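Local atomic coordinates of oxidoreductase, short chain dehydrogenase/reductase family protein (Collinsella aerofaciens, PDB entry 5FYD), a protein that catalyses the NADPH-dependent reduction of the 7-oxo group of 7-oxolithocholate to ursodeoxycholate as a homodimeric short-chain dehydrogenase. Residues Asn140-Thr145 against Val183-Thr188; Glu215-Glu220 against Val231-Arg236. All blocks are in the same frame, centred on the assembly; numbering follows the deposited sequence. Where two conformers were deposited one is given.

Contact 1: residues Asn140-Thr145 against Val183-Thr188; sequences NVSSMT and VITLGT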
# COMPACT_ATOMS: atom_id res chain seq x y z
N ASN A 140 23.21 -2.09 3.21
CA ASN A 140 22.23 -1.22 2.60
C ASN A 140 21.21 -2.05 1.83
O ASN A 140 21.51 -3.13 1.34
CB ASN A 140 22.88 -0.19 1.69
CG ASN A 140 23.74 0.77 2.44
OD1 ASN A 140 23.41 1.17 3.57
ND2 ASN A 140 24.85 1.17 1.83
N VAL A 141 20.00 -1.52 1.74
CA VAL A 141 18.88 -2.23 1.14
C VAL A 141 18.56 -1.67 -0.23
O VAL A 141 18.32 -0.47 -0.40
CB VAL A 141 17.67 -2.14 2.07
CG1 VAL A 141 16.46 -2.85 1.47
CG2 VAL A 141 18.03 -2.72 3.42
N SER A 142 18.61 -2.54 -1.24
CA SER A 142 18.12 -2.22 -2.57
C SER A 142 16.85 -3.00 -2.91
O SER A 142 16.24 -3.68 -2.05
CB SER A 142 19.23 -2.43 -3.60
OG SER A 142 18.88 -1.87 -4.85
N SER A 143 16.44 -2.90 -4.17
CA SER A 143 15.21 -3.50 -4.65
C SER A 143 15.45 -4.09 -6.01
O SER A 143 16.27 -3.56 -6.79
CB SER A 143 14.15 -2.42 -4.76
OG SER A 143 12.97 -2.96 -5.32
N MET A 144 14.74 -5.17 -6.31
CA MET A 144 14.76 -5.76 -7.63
C MET A 144 14.40 -4.77 -8.75
O MET A 144 14.88 -4.95 -9.87
CB MET A 144 13.87 -7.02 -7.66
CG MET A 144 14.61 -8.21 -7.05
SD MET A 144 13.54 -9.61 -6.79
CE MET A 144 13.25 -10.11 -8.48
N THR A 145 13.65 -3.71 -8.43
CA THR A 145 13.39 -2.63 -9.39
C THR A 145 14.68 -1.95 -9.85
O THR A 145 14.73 -1.42 -10.97
CB THR A 145 12.43 -1.56 -8.83
OG1 THR A 145 12.99 -0.96 -7.67
CG2 THR A 145 11.07 -2.14 -8.51
N VAL A 183 25.31 -5.14 0.13
CA VAL A 183 23.97 -4.73 -0.29
C VAL A 183 23.08 -5.95 -0.42
O VAL A 183 23.46 -6.96 -1.01
CB VAL A 183 23.95 -3.87 -1.56
CG1 VAL A 183 24.76 -4.46 -2.72
CG2 VAL A 183 22.51 -3.55 -2.01
N ILE A 184 21.88 -5.85 0.15
CA ILE A 184 20.87 -6.89 0.02
C ILE A 184 19.73 -6.30 -0.82
O ILE A 184 19.18 -5.26 -0.47
CB ILE A 184 20.37 -7.43 1.37
CG1 ILE A 184 19.37 -8.58 1.14
CG2 ILE A 184 19.74 -6.37 2.27
CD1 ILE A 184 19.89 -9.94 1.50
N THR A 185 19.39 -7.00 -1.89
CA THR A 185 18.37 -6.56 -2.83
C THR A 185 17.08 -7.35 -2.60
O THR A 185 17.07 -8.58 -2.69
CB THR A 185 18.88 -6.73 -4.27
OG1 THR A 185 20.00 -5.84 -4.49
CG2 THR A 185 17.80 -6.44 -5.26
N LEU A 186 16.00 -6.63 -2.28
CA LEU A 186 14.74 -7.25 -1.87
C LEU A 186 13.78 -7.30 -3.03
O LEU A 186 13.79 -6.43 -3.88
CB LEU A 186 14.10 -6.45 -0.76
CG LEU A 186 14.98 -6.17 0.46
CD1 LEU A 186 14.16 -5.50 1.55
CD2 LEU A 186 15.67 -7.42 0.94
N GLY A 187 12.93 -8.31 -3.03
CA GLY A 187 11.81 -8.35 -3.92
C GLY A 187 10.58 -8.00 -3.10
O GLY A 187 10.64 -7.21 -2.16
N THR A 188 9.48 -8.63 -3.43
CA THR A 188 8.25 -8.40 -2.70
C THR A 188 8.37 -8.96 -1.28
O THR A 188 8.77 -10.10 -1.09
CB THR A 188 7.09 -9.01 -3.49
OG1 THR A 188 7.11 -8.41 -4.79
CG2 THR A 188 5.77 -8.78 -2.81
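Strand 140-143 runs parallel to strand 183-186, pairing N140 with V183 and S143 with L186 at 33° between the short axes, and four backbone hydrogen bonds join them: I184 N to N140 O, S142 N to I184 O, L186 N to S142 O and, just past the strand end, M144 N to L186 O at 2.9 Å. On one face, V141 lies alongside I184 and slants across L186, its CG1 meeting L186 CD1 at 3.5 Å; L186 also approaches V20 of the NADP site. These are neighbouring strands of the Rossmann-type short-chain dehydrogenase sheet; 179-186 is flanked on its other side by 230-232, and the C-terminal end of strand 136-143 carries S143, the probable transition-state stabiliser. S143 OG and T145 OG1 share a hydrogen bond of 3.1 Å. On the other face, under helix 154-173, V183 CG2 sits 3.8 Å from S142 CB, while the buried S142 OG bonds to K160 O. K160 NZ bonds to V141 O, consistent with this strand helping to place the lysine that probably lowers the pKa of Y156. T185 CG2 presses on the backbone at S143 C, 3.4 Å away. With chi1 at -79°, the M144 chain starts beside its backbone N and runs across T185 at roughly a right angle, bringing SD to 3.6 Å from G187 CA. P199 of the second subunit packs on S143 and T145.

Contact 2: residues Glu215-Glu220 against Val231-Arg236; sequences EECVDE and VIAGQR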
# COMPACT_ATOMS: atom_id res chain seq x y z
N GLU A 215 12.10 -10.42 8.51
CA GLU A 215 13.08 -11.16 9.30
C GLU A 215 13.96 -12.09 8.49
O GLU A 215 15.15 -12.18 8.77
CB GLU A 215 12.40 -11.94 10.43
CG GLU A 215 12.05 -11.04 11.59
CD GLU A 215 11.30 -11.74 12.70
OE1 GLU A 215 11.38 -12.99 12.82
OE2 GLU A 215 10.65 -11.01 13.48
N GLU A 216 13.39 -12.79 7.51
CA GLU A 216 14.17 -13.71 6.69
C GLU A 216 15.15 -12.96 5.79
O GLU A 216 16.27 -13.42 5.55
CB GLU A 216 13.25 -14.65 5.90
CG GLU A 216 12.75 -15.79 6.78
CD GLU A 216 11.27 -16.04 6.64
OE1 GLU A 216 10.74 -15.82 5.52
OE2 GLU A 216 10.64 -16.42 7.65
N CYS A 217 14.75 -11.77 5.32
CA CYS A 217 15.65 -10.90 4.55
C CYS A 217 16.84 -10.46 5.39
O CYS A 217 17.99 -10.56 4.95
CB CYS A 217 14.95 -9.65 4.07
SG CYS A 217 13.62 -10.02 2.90
N VAL A 218 16.55 -9.96 6.59
CA VAL A 218 17.62 -9.54 7.50
C VAL A 218 18.50 -10.71 7.95
O VAL A 218 19.72 -10.56 8.03
CB VAL A 218 17.03 -8.76 8.69
CG1 VAL A 218 18.08 -8.49 9.74
CG2 VAL A 218 16.44 -7.45 8.18
N ASP A 219 17.90 -11.86 8.23
CA ASP A 219 18.67 -13.04 8.57
C ASP A 219 19.65 -13.42 7.45
O ASP A 219 20.84 -13.66 7.72
CB ASP A 219 17.77 -14.23 8.92
CG ASP A 219 17.21 -14.14 10.34
OD1 ASP A 219 17.73 -13.33 11.15
OD2 ASP A 219 16.25 -14.88 10.64
N GLU A 220 19.19 -13.42 6.20
CA GLU A 220 20.08 -13.73 5.09
C GLU A 220 21.20 -12.69 4.94
O GLU A 220 22.36 -13.05 4.76
CB GLU A 220 19.31 -13.86 3.77
CG GLU A 220 20.23 -14.24 2.63
CD GLU A 220 19.50 -14.58 1.34
OE1 GLU A 220 18.27 -14.45 1.24
OE2 GLU A 220 20.20 -14.99 0.40
N VAL A 231 23.81 -9.43 -2.61
CA VAL A 231 22.95 -10.59 -2.36
C VAL A 231 21.56 -10.21 -2.77
O VAL A 231 21.10 -9.11 -2.47
CB VAL A 231 22.93 -10.93 -0.86
CG1 VAL A 231 21.94 -12.07 -0.53
CG2 VAL A 231 24.34 -11.27 -0.39
N ILE A 232 20.90 -11.12 -3.46
CA ILE A 232 19.46 -10.98 -3.72
C ILE A 232 18.75 -11.84 -2.68
O ILE A 232 19.03 -13.02 -2.57
CB ILE A 232 19.10 -11.41 -5.15
CG1 ILE A 232 19.70 -10.41 -6.15
CG2 ILE A 232 17.58 -11.48 -5.33
CD1 ILE A 232 19.70 -10.87 -7.57
N ALA A 233 17.84 -11.25 -1.91
CA ALA A 233 17.16 -11.99 -0.84
C ALA A 233 16.22 -13.02 -1.40
O ALA A 233 15.37 -12.72 -2.23
CB ALA A 233 16.41 -11.03 0.08
N GLY A 234 16.39 -14.26 -0.94
CA GLY A 234 15.48 -15.35 -1.24
C GLY A 234 15.90 -16.09 -2.50
O GLY A 234 16.32 -15.50 -3.48
N GLN A 235 15.75 -17.42 -2.47
CA GLN A 235 16.17 -18.26 -3.58
C GLN A 235 15.40 -17.99 -4.87
O GLN A 235 15.99 -17.86 -5.96
CB GLN A 235 16.07 -19.74 -3.19
CG GLN A 235 16.72 -20.67 -4.20
CD GLN A 235 18.21 -20.39 -4.39
OE1 GLN A 235 18.95 -20.25 -3.43
NE2 GLN A 235 18.64 -20.31 -5.64
N ARG A 236 14.08 -17.91 -4.77
CA ARG A 236 13.25 -17.69 -5.94
C ARG A 236 13.63 -16.39 -6.65
O ARG A 236 13.61 -16.32 -7.88
CB ARG A 236 11.76 -17.66 -5.55
CG ARG A 236 10.80 -17.24 -6.67
CD ARG A 236 10.55 -15.72 -6.73
NE ARG A 236 9.77 -15.32 -7.91
CZ ARG A 236 9.68 -14.08 -8.41
NH1 ARG A 236 10.34 -13.05 -7.87
NH2 ARG A 236 8.92 -13.87 -9.49
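The E220 carboxylate is the flat group here. One face looks onto V231 and A233: V231 CG1 lies over it on the OE2 side, 3.5 Å from OE2, and A233 CA rests over the same face 3.4 Å from OE1. At the edge, OE1 takes the G234 N-H on its syn lone pair, the side of the other oxygen, in a 2.9 Å bond with an angle of 158° at the hydrogen. An extended chain makes this reach possible: E220 leaves the helix with CG opposite its backbone N (chi1 -178°) and stays stretched to the carboxylate, slanting across V231 on the way. OE2 is occupied elsewhere, in salt bridges to K224 and K238; K238 also donates to I232 O, so one lysine ties the carboxylate to the end of the strand. Helix 214-224 is the last helix of the crossover from strand 179-186 to strand 230-232, the last strand of the sheet, and the contact fastens that helix to the turn after the strand. G234, with phi at 90°, holds the N-cap position of helix 235-247, the helix that carries S240 of the NADP site; a carboxylate bonded at this helix start probably gains from the positive end of its dipole. One turn back from E220, C217 SG meets A233 CB at 4.1 Å. L186 of strand 179-186 and the loop residue L212 touch both C217 and A233, closing the apolar side of the contact.

Going along the chain, contact 1 is made first: after strand 136-143 the chain leaves the sheet through the short helix 145-148 and helix 154-173, with Y156 and K160, and strand 179-186 returns beside it, closing a long loop. Contact 2 then closes a shorter one, from helix 214-224 through strand 230-232 into helix 235-247. The two are in series, neither enclosing nor crossing the other, with centres about 9 Å apart. They meet at T185, whose N and O make probable hydrogen bonds to V231 O and A233 N, and in the packing of I184 on V231. Strand 179-186 lies between strand 136-143, which carries S143, and the edge strand 230-232, which leads into helix 235-247.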